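PDB 5XSW: chitinase, which probably hydrolyses chitin internally as an endochitinase, this chain being the C-terminal part of a longer protein. Local coordinates for residues P223-Y228 with Y238-I243; S177-W182 with G216-K221; A208-E213 with G248-E253. All blocks are in the same frame, centred on the assembly; numbering follows the deposited sequence.

Contact 1 (P223-Y228 with Y238-I243); sequences PAFKGY and YWPVQI. With NAG (2-acetamido-2-deoxy-beta-D-glucopyranose), chain C; PO4 (phosphate ion), chain F.
Tyr228 and Trp239 pair across the base of a beta hairpin, an antiparallel hydrogen-bonded pair closed by two unequal backbone bonds. Trp239 N reaches Tyr228 O at 2.7 Å, whereas Tyr228 N meets Trp239 O at 3.2 Å. Packing is tight on the Tyr228 side: its CD2 lies 3.9 Å from Val241 CG1, and its hydroxyl end abuts Ile243 CG2. Val241 CG1, placed between the backbone N and carbonyl carbon (chi1 63°), also sits over one face of the Trp239 indole. At the phenol's edge, in its plane, phosphate O2 accepts from Tyr228 OH at 2.7 Å and from Ile243 N at 2.9 Å, two bonds on one oxygen of an ion probably left by the crystallisation liquor; Asp244 N also binds it. Toward the other end Phe225 O still presses on Tyr238 CB at 3.1 Å, and Phe225 CB lies 4.0 Å from Pro240 CG. Looseness is confined to Pro223, at the rim, and to Lys226, exposed and poorly ordered. Gly227 CA makes a CA-H...O contact with Trp239 O at 3.4 Å. The pair begins the two-stranded sheet of 228-232 and 235-239; Trp239 and Ile243 pack on Trp289 of helix 288-311, and the Trp239 ring meets Trp182 edge-to-face.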
# COMPACT_ATOMS: atom_id res chain seq x y z
N PRO A 223 34.77 -12.30 6.29
CA PRO A 223 35.12 -12.59 4.89
C PRO A 223 34.06 -13.45 4.19
O PRO A 223 34.09 -13.54 2.96
CB PRO A 223 36.46 -13.33 5.01
CG PRO A 223 36.40 -13.98 6.37
CD PRO A 223 35.61 -13.03 7.26
N ALA A 224 33.11 -14.02 4.93
CA ALA A 224 31.97 -14.70 4.35
C ALA A 224 31.10 -13.72 3.56
O ALA A 224 30.26 -14.11 2.75
CB ALA A 224 31.14 -15.35 5.44
N PHE A 225 31.28 -12.43 3.83
CA PHE A 225 30.31 -11.46 3.35
C PHE A 225 30.79 -10.61 2.22
O PHE A 225 30.98 -9.41 2.41
CB PHE A 225 29.87 -10.56 4.49
CG PHE A 225 28.93 -11.21 5.37
CD1 PHE A 225 29.37 -12.15 6.29
CD2 PHE A 225 27.59 -10.98 5.24
CE1 PHE A 225 28.48 -12.81 7.07
CE2 PHE A 225 26.71 -11.63 6.04
CZ PHE A 225 27.13 -12.54 6.95
N LYS A 226 30.93 -11.22 1.06
CA LYS A 226 31.17 -10.49 -0.17
C LYS A 226 30.29 -9.25 -0.25
O LYS A 226 29.10 -9.24 0.14
CB LYS A 226 30.93 -11.39 -1.38
CG LYS A 226 31.66 -12.74 -1.29
CD LYS A 226 31.38 -13.62 -2.51
CE LYS A 226 32.15 -14.93 -2.45
NZ LYS A 226 31.92 -15.76 -3.67
N GLY A 227 30.91 -8.19 -0.72
CA GLY A 227 30.25 -6.91 -0.90
C GLY A 227 31.21 -5.98 -1.59
O GLY A 227 32.30 -6.40 -2.05
N TYR A 228 30.80 -4.72 -1.71
CA TYR A 228 31.63 -3.70 -2.28
C TYR A 228 32.77 -3.52 -1.28
O TYR A 228 32.58 -3.66 -0.09
CB TYR A 228 30.81 -2.40 -2.52
CG TYR A 228 29.68 -2.69 -3.48
CD1 TYR A 228 29.91 -2.75 -4.86
CD2 TYR A 228 28.40 -2.99 -3.02
CE1 TYR A 228 28.89 -3.06 -5.77
CE2 TYR A 228 27.33 -3.29 -3.92
CZ TYR A 228 27.60 -3.32 -5.29
OH TYR A 228 26.63 -3.63 -6.18
N TYR A 238 33.99 -4.97 3.80
CA TYR A 238 33.00 -5.31 2.80
C TYR A 238 31.69 -4.63 3.14
O TYR A 238 31.31 -4.58 4.31
CB TYR A 238 32.81 -6.87 2.73
CG TYR A 238 34.17 -7.52 2.58
CD1 TYR A 238 34.89 -7.39 1.38
CD2 TYR A 238 34.78 -8.17 3.66
CE1 TYR A 238 36.22 -7.95 1.26
CE2 TYR A 238 36.10 -8.72 3.55
CZ TYR A 238 36.80 -8.61 2.35
OH TYR A 238 38.07 -9.16 2.26
N TRP A 239 31.03 -4.13 2.12
CA TRP A 239 29.72 -3.46 2.25
C TRP A 239 28.67 -4.36 1.59
O TRP A 239 28.49 -4.26 0.40
CB TRP A 239 29.76 -2.10 1.52
CG TRP A 239 28.55 -1.21 1.77
CD1 TRP A 239 27.68 -1.29 2.82
CD2 TRP A 239 28.12 -0.10 0.98
NE1 TRP A 239 26.73 -0.31 2.72
CE2 TRP A 239 26.99 0.45 1.60
CE3 TRP A 239 28.60 0.48 -0.20
CZ2 TRP A 239 26.28 1.55 1.07
CZ3 TRP A 239 27.91 1.60 -0.74
CH2 TRP A 239 26.75 2.11 -0.09
N PRO A 240 28.02 -5.24 2.36
CA PRO A 240 27.15 -6.28 1.76
C PRO A 240 25.77 -5.79 1.37
O PRO A 240 24.80 -6.54 1.41
CB PRO A 240 27.05 -7.36 2.89
CG PRO A 240 28.17 -6.96 3.95
CD PRO A 240 28.18 -5.41 3.83
N VAL A 241 25.67 -4.51 1.02
CA VAL A 241 24.41 -3.96 0.57
C VAL A 241 23.98 -4.50 -0.82
O VAL A 241 24.82 -4.69 -1.72
CB VAL A 241 24.53 -2.41 0.53
CG1 VAL A 241 25.60 -1.97 -0.49
CG2 VAL A 241 23.19 -1.74 0.11
N GLN A 242 22.69 -4.74 -1.06
CA GLN A 242 22.22 -4.95 -2.45
C GLN A 242 21.84 -3.58 -2.94
O GLN A 242 20.70 -3.12 -2.73
CB GLN A 242 21.03 -5.94 -2.54
CG GLN A 242 21.42 -7.32 -2.03
CD GLN A 242 20.25 -8.32 -1.89
OE1 GLN A 242 19.19 -8.17 -2.51
NE2 GLN A 242 20.45 -9.32 -1.08
N ILE A 243 22.78 -2.90 -3.59
CA ILE A 243 22.65 -1.45 -3.73
C ILE A 243 21.65 -1.08 -4.81
O ILE A 243 21.15 0.05 -4.86
CB ILE A 243 24.05 -0.77 -4.06
CG1 ILE A 243 24.01 0.76 -3.84
CG2 ILE A 243 24.42 -0.99 -5.58
CD1 ILE A 243 24.02 1.19 -2.41
C1 NAG C . 16.60 -8.72 5.00
C2 NAG C . 15.83 -8.39 3.78
C3 NAG C . 14.63 -7.52 4.10
C4 NAG C . 13.77 -8.11 5.18
C5 NAG C . 14.61 -8.36 6.37
C6 NAG C . 13.76 -9.02 7.42
C7 NAG C . 16.90 -8.10 1.50
C8 NAG C . 17.83 -7.27 0.57
N2 NAG C . 16.73 -7.68 2.84
O3 NAG C . 13.80 -7.28 2.94
O4 NAG C . 12.80 -7.15 5.64
O5 NAG C . 15.72 -9.28 6.04
O6 NAG C . 14.71 -9.32 8.44
O7 NAG C . 16.28 -9.09 1.12
P PO4 F . 23.22 -5.35 -6.14
O1 PO4 F . 23.53 -5.11 -7.62
O2 PO4 F . 24.37 -4.68 -5.27
O3 PO4 F . 23.31 -6.82 -5.85
O4 PO4 F . 21.77 -4.88 -5.81

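Contact 2 (S177-W182 with G216-K221); sequences SSARMW and GTAVTK
A small antiparallel sheet joins strand 179-181, the middle one of three, to strand 218-219, which follows helix 203-214 almost directly. Arg180 and Val219 form the hydrogen-bonded pair: Arg180 N donates to Val219 O at 2.8 Å (161° at the hydrogen), and Val219 N returns the bond to Arg180 O at 2.9 Å. Next comes the non-hydrogen-bonded pair of Met181 and Ala218, whose CA atoms approach to 4.2 Å. Beyond it Trp182 N reaches Thr217 O at 3.0 Å; the bond is straight at the hydrogen, yet the donor stands above the carbonyl plane. The two faces differ. On the Ala218 side, Met181 bends at chi2 and chi3, bringing SD against Ala218 CB and CE toward the Thr217 carbonyl; Ala211 of the preceding helix backs this layer, and Thr217 OG1 is tied to Met207 O. On the Val219 side, the methyl CG1 lies over the indole of Trp182, 3.8 Å from the five-membered ring centroid and 18° off its normal, a CH-pi contact. Ala218 N meets the same indole at its edge. The extended Arg180 side chain carries NH1 to a hydrogen bond with Tyr237 OH. At the far end a water links Ser178 OG to Lys221 N, while Thr220 OG1, held anti to its own nitrogen (chi1 178°), donates to Ser178 O at 2.7 Å.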
# COMPACT_ATOMS: atom_id res chain seq x y z
N SER A 177 29.94 -11.98 11.81
CA SER A 177 30.47 -12.07 13.18
C SER A 177 30.57 -10.71 13.86
O SER A 177 30.53 -10.61 15.10
CB SER A 177 31.86 -12.75 13.18
OG SER A 177 32.67 -12.12 12.19
N SER A 178 30.74 -9.66 13.06
CA SER A 178 30.82 -8.30 13.63
C SER A 178 30.53 -7.28 12.50
O SER A 178 30.45 -7.63 11.33
CB SER A 178 32.18 -8.07 14.24
OG SER A 178 33.12 -7.98 13.20
N ALA A 179 30.33 -6.02 12.87
CA ALA A 179 30.10 -5.00 11.85
C ALA A 179 30.61 -3.64 12.35
O ALA A 179 30.97 -3.51 13.51
CB ALA A 179 28.58 -4.92 11.50
N ARG A 180 30.63 -2.66 11.47
CA ARG A 180 30.91 -1.28 11.87
C ARG A 180 29.95 -0.36 11.17
O ARG A 180 29.78 -0.45 9.95
CB ARG A 180 32.36 -0.94 11.49
CG ARG A 180 32.74 0.54 11.58
CD ARG A 180 34.24 0.72 11.06
NE ARG A 180 34.56 2.15 11.08
CZ ARG A 180 35.80 2.64 11.13
NH1 ARG A 180 36.84 1.81 11.14
NH2 ARG A 180 35.96 3.95 11.16
N MET A 181 29.33 0.54 11.92
CA MET A 181 28.37 1.47 11.29
C MET A 181 29.12 2.51 10.47
O MET A 181 30.21 2.94 10.86
CB MET A 181 27.52 2.15 12.39
CG MET A 181 26.84 1.14 13.32
SD MET A 181 25.77 -0.08 12.42
CE MET A 181 24.51 0.99 11.69
N TRP A 182 28.54 2.92 9.34
CA TRP A 182 29.15 3.97 8.51
C TRP A 182 28.04 4.67 7.76
O TRP A 182 26.93 4.12 7.53
CB TRP A 182 30.23 3.41 7.53
CG TRP A 182 29.70 2.97 6.20
CD1 TRP A 182 28.72 2.02 5.98
CD2 TRP A 182 30.13 3.40 4.91
NE1 TRP A 182 28.51 1.85 4.63
CE2 TRP A 182 29.38 2.67 3.96
CE3 TRP A 182 31.10 4.33 4.46
CZ2 TRP A 182 29.53 2.86 2.59
CZ3 TRP A 182 31.23 4.52 3.08
CH2 TRP A 182 30.45 3.80 2.17
N GLY A 216 22.60 -1.17 4.68
CA GLY A 216 22.75 0.12 3.99
C GLY A 216 23.83 0.98 4.65
O GLY A 216 24.52 1.76 4.00
N THR A 217 24.04 0.75 5.94
CA THR A 217 24.76 1.69 6.83
C THR A 217 25.74 0.94 7.71
O THR A 217 26.07 1.41 8.77
CB THR A 217 23.75 2.43 7.73
OG1 THR A 217 22.89 1.41 8.31
CG2 THR A 217 22.87 3.34 6.88
N ALA A 218 26.20 -0.22 7.27
CA ALA A 218 27.17 -0.95 8.04
C ALA A 218 28.09 -1.70 7.09
O ALA A 218 27.67 -2.12 6.01
CB ALA A 218 26.51 -1.90 9.01
N VAL A 219 29.35 -1.88 7.51
CA VAL A 219 30.29 -2.67 6.71
C VAL A 219 30.80 -3.75 7.64
O VAL A 219 30.52 -3.69 8.82
CB VAL A 219 31.47 -1.81 6.15
CG1 VAL A 219 30.94 -0.82 5.09
CG2 VAL A 219 32.19 -1.08 7.33
N THR A 220 31.59 -4.71 7.13
CA THR A 220 32.07 -5.79 7.99
C THR A 220 33.43 -6.29 7.48
O THR A 220 33.73 -6.20 6.28
CB THR A 220 31.02 -7.00 8.05
OG1 THR A 220 31.55 -8.04 8.87
CG2 THR A 220 30.75 -7.55 6.65
N LYS A 221 34.25 -6.81 8.39
CA LYS A 221 35.46 -7.54 7.99
C LYS A 221 35.23 -9.03 7.82
O LYS A 221 36.14 -9.75 7.50
CB LYS A 221 36.58 -7.36 9.00
CG LYS A 221 36.90 -5.93 9.30
CD LYS A 221 38.17 -5.85 10.12
CE LYS A 221 38.84 -4.49 10.02
NZ LYS A 221 39.54 -4.16 11.31
O HOH W 1 33.60 -6.09 11.14

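Contact 3 (A208-E213 with G248-E253). With NAG (2-acetamido-2-deoxy-beta-D-glucopyranose), chain C; NDG (2-acetamido-2-deoxy-alpha-D-glucopyranose), chain B; GOL (glycerol), chain I.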
# COMPACT_ATOMS: atom_id res chain seq x y z
N ALA A 208 20.34 1.94 12.25
CA ALA A 208 20.22 0.57 12.69
C ALA A 208 19.25 -0.17 11.76
O ALA A 208 19.48 -1.33 11.41
CB ALA A 208 19.67 0.51 14.14
N LEU A 209 18.17 0.53 11.40
CA LEU A 209 17.12 -0.09 10.62
C LEU A 209 17.70 -0.42 9.22
O LEU A 209 17.53 -1.52 8.72
CB LEU A 209 15.92 0.85 10.49
CG LEU A 209 14.73 0.25 9.66
CD1 LEU A 209 14.19 -1.11 10.23
CD2 LEU A 209 13.60 1.27 9.58
N ALA A 210 18.41 0.53 8.60
CA ALA A 210 18.96 0.27 7.26
C ALA A 210 19.99 -0.87 7.32
O ALA A 210 20.16 -1.63 6.34
CB ALA A 210 19.60 1.54 6.66
N ALA A 211 20.75 -0.96 8.42
CA ALA A 211 21.79 -1.97 8.51
C ALA A 211 21.14 -3.40 8.50
O ALA A 211 21.58 -4.33 7.78
CB ALA A 211 22.63 -1.75 9.78
N LYS A 212 20.08 -3.55 9.30
CA LYS A 212 19.34 -4.82 9.37
C LYS A 212 18.68 -5.13 8.03
O LYS A 212 18.79 -6.27 7.51
CB LYS A 212 18.29 -4.77 10.51
CG LYS A 212 17.33 -5.99 10.51
CD LYS A 212 18.14 -7.30 10.69
CE LYS A 212 17.43 -8.46 10.00
NZ LYS A 212 18.17 -9.73 10.01
N GLU A 213 18.01 -4.14 7.45
CA GLU A 213 17.20 -4.38 6.23
C GLU A 213 18.03 -4.72 5.01
O GLU A 213 17.62 -5.56 4.20
CB GLU A 213 16.35 -3.15 5.89
CG GLU A 213 15.18 -2.97 6.91
CD GLU A 213 14.10 -4.02 6.79
OE1 GLU A 213 13.16 -3.93 7.62
OE2 GLU A 213 14.14 -4.87 5.83
N GLY A 248 15.45 -0.26 -1.83
CA GLY A 248 16.40 0.65 -1.16
C GLY A 248 17.00 0.06 0.08
O GLY A 248 16.81 -1.12 0.40
N ILE A 249 17.72 0.88 0.84
CA ILE A 249 18.43 0.33 1.99
C ILE A 249 17.48 0.14 3.18
O ILE A 249 17.83 -0.58 4.08
CB ILE A 249 19.60 1.23 2.41
CG1 ILE A 249 19.14 2.67 2.74
CG2 ILE A 249 20.68 1.34 1.24
CD1 ILE A 249 20.33 3.55 3.37
N PHE A 250 16.32 0.78 3.17
CA PHE A 250 15.27 0.56 4.23
C PHE A 250 14.26 -0.51 3.89
O PHE A 250 13.41 -0.85 4.72
CB PHE A 250 14.53 1.90 4.43
CG PHE A 250 15.44 2.97 5.01
CD1 PHE A 250 15.83 2.88 6.36
CD2 PHE A 250 15.98 3.96 4.16
CE1 PHE A 250 16.71 3.86 6.92
CE2 PHE A 250 16.88 4.96 4.69
CZ PHE A 250 17.21 4.91 6.07
N GLN A 251 14.30 -0.99 2.63
CA GLN A 251 13.38 -2.08 2.15
C GLN A 251 11.95 -1.69 2.33
O GLN A 251 11.12 -2.44 2.84
CB GLN A 251 13.68 -3.42 2.86
CG GLN A 251 15.14 -3.89 2.52
CD GLN A 251 15.19 -4.54 1.09
OE1 GLN A 251 14.70 -5.66 0.93
NE2 GLN A 251 15.70 -3.82 0.08
N VAL A 252 11.65 -0.47 1.92
CA VAL A 252 10.27 -0.01 1.89
C VAL A 252 9.63 -0.56 0.57
O VAL A 252 10.10 -0.21 -0.50
CB VAL A 252 10.15 1.54 1.88
CG1 VAL A 252 8.65 1.94 1.69
CG2 VAL A 252 10.74 2.15 3.22
N GLU A 253 8.56 -1.34 0.67
CA GLU A 253 7.86 -1.89 -0.53
C GLU A 253 6.87 -0.95 -1.14
O GLU A 253 6.41 0.01 -0.49
CB GLU A 253 7.16 -3.20 -0.14
CG GLU A 253 8.19 -4.23 0.28
CD GLU A 253 7.60 -5.61 0.54
OE1 GLU A 253 6.61 -5.97 -0.13
OE2 GLU A 253 8.10 -6.33 1.43
C1 NAG C . 16.60 -8.72 5.00
C2 NAG C . 15.83 -8.39 3.78
C3 NAG C . 14.63 -7.52 4.10
C4 NAG C . 13.77 -8.11 5.18
C5 NAG C . 14.61 -8.36 6.37
C6 NAG C . 13.76 -9.02 7.42
C7 NAG C . 16.90 -8.10 1.50
C8 NAG C . 17.83 -7.27 0.57
N2 NAG C . 16.73 -7.68 2.84
O3 NAG C . 13.80 -7.28 2.94
O4 NAG C . 12.80 -7.15 5.64
O5 NAG C . 15.72 -9.28 6.04
O6 NAG C . 14.71 -9.32 8.44
O7 NAG C . 16.28 -9.09 1.12
C1 NDG B . 20.73 -11.92 6.18
C2 NDG B . 19.54 -11.75 7.12
C3 NDG B . 18.35 -11.18 6.43
C4 NDG B . 18.63 -9.93 5.61
C5 NDG B . 19.80 -10.18 4.66
C6 NDG B . 20.31 -8.88 4.04
C7 NDG B . 19.36 -13.34 9.04
C8 NDG B . 18.95 -14.73 9.64
O5 NDG B . 20.95 -10.69 5.37
O3 NDG B . 17.38 -10.86 7.47
O4 NDG B . 17.56 -9.72 4.69
O6 NDG B . 21.30 -9.17 3.04
O7 NDG B . 19.76 -12.43 9.74
N2 NDG B . 19.22 -13.07 7.65
O1 NDG B . 20.48 -12.90 5.27
C1 GOL I . 8.48 -5.61 5.48
O1 GOL I . 7.57 -4.54 5.36
C2 GOL I . 9.76 -5.05 4.92
O2 GOL I . 9.51 -4.42 3.66
C3 GOL I . 10.52 -4.24 5.96
O3 GOL I . 10.96 -5.04 7.07
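The Phe250 ring receives the Ala210 methyl off-centre: CB lies 4.2 Å from the ring centroid and 29° off its normal, a CH-pi contact, with Leu209 CD2 approaching obliquely beside it. Ser292, Pro293 and Ala296 of helix 288-311 also pack against this phenyl group. The second flat group, the Gln251 amide, is fixed in rotation because NE2 donates to Gly248 O at 2.9 Å, nearly straight at 174° and in the planes of both amide and carbonyl. Its other end, OE1, accepts from the O3 hydroxyl of NAG at 2.7 Å. On the helix, Glu213 bends at chi2 (-70°), laying CG against the Phe250 carbonyl and bringing OE2 within 3.3 Å of Gln251 CB. The two carboxylate oxygens have separate partners: OE2 accepts from NAG O4 at 2.7 Å, and OE1 from a glycerol hydroxyl, with His374 NE2 a further partner. The backbone takes part as well, since NAG N2 donates to Glu213 O at 2.7 Å. One turn of helix 203-214 and the loop before helix 254-263 thus form part of the wall of the glycan pocket, and Lys212 NZ extends the grip to NDG O3. With O3, O4 and the acetamido N-H each paired with an acceptor, these contacts are consistent with recognition of an N-acetylglucosamine unit through both its ring hydroxyls and its acetamido group.

Overall arrangement
Contacts 1 and 2 lie side by side, their centres about 9 Å apart, and are joined by a probable hydrogen bond from Tyr238 N to Thr220 O (2.8 Å). The centre of contact 3 lies about 14 Å from that of contact 2 and about 15 Å from that of contact 1. Gly216 N meets Ala210 O at 3.0 Å, probably a hydrogen bond tying the last turns of helix 203-214 to the start of 216-221. Contact 1 is nested in the chain loop that contact 3 closes, and Val241 packs on Ile249 between them. Contacts 1 and 3 share the glycan: Gln242 touches the NAG that Glu213 and Gln251 bind, and Arg338 of the second subunit also binds that sugar.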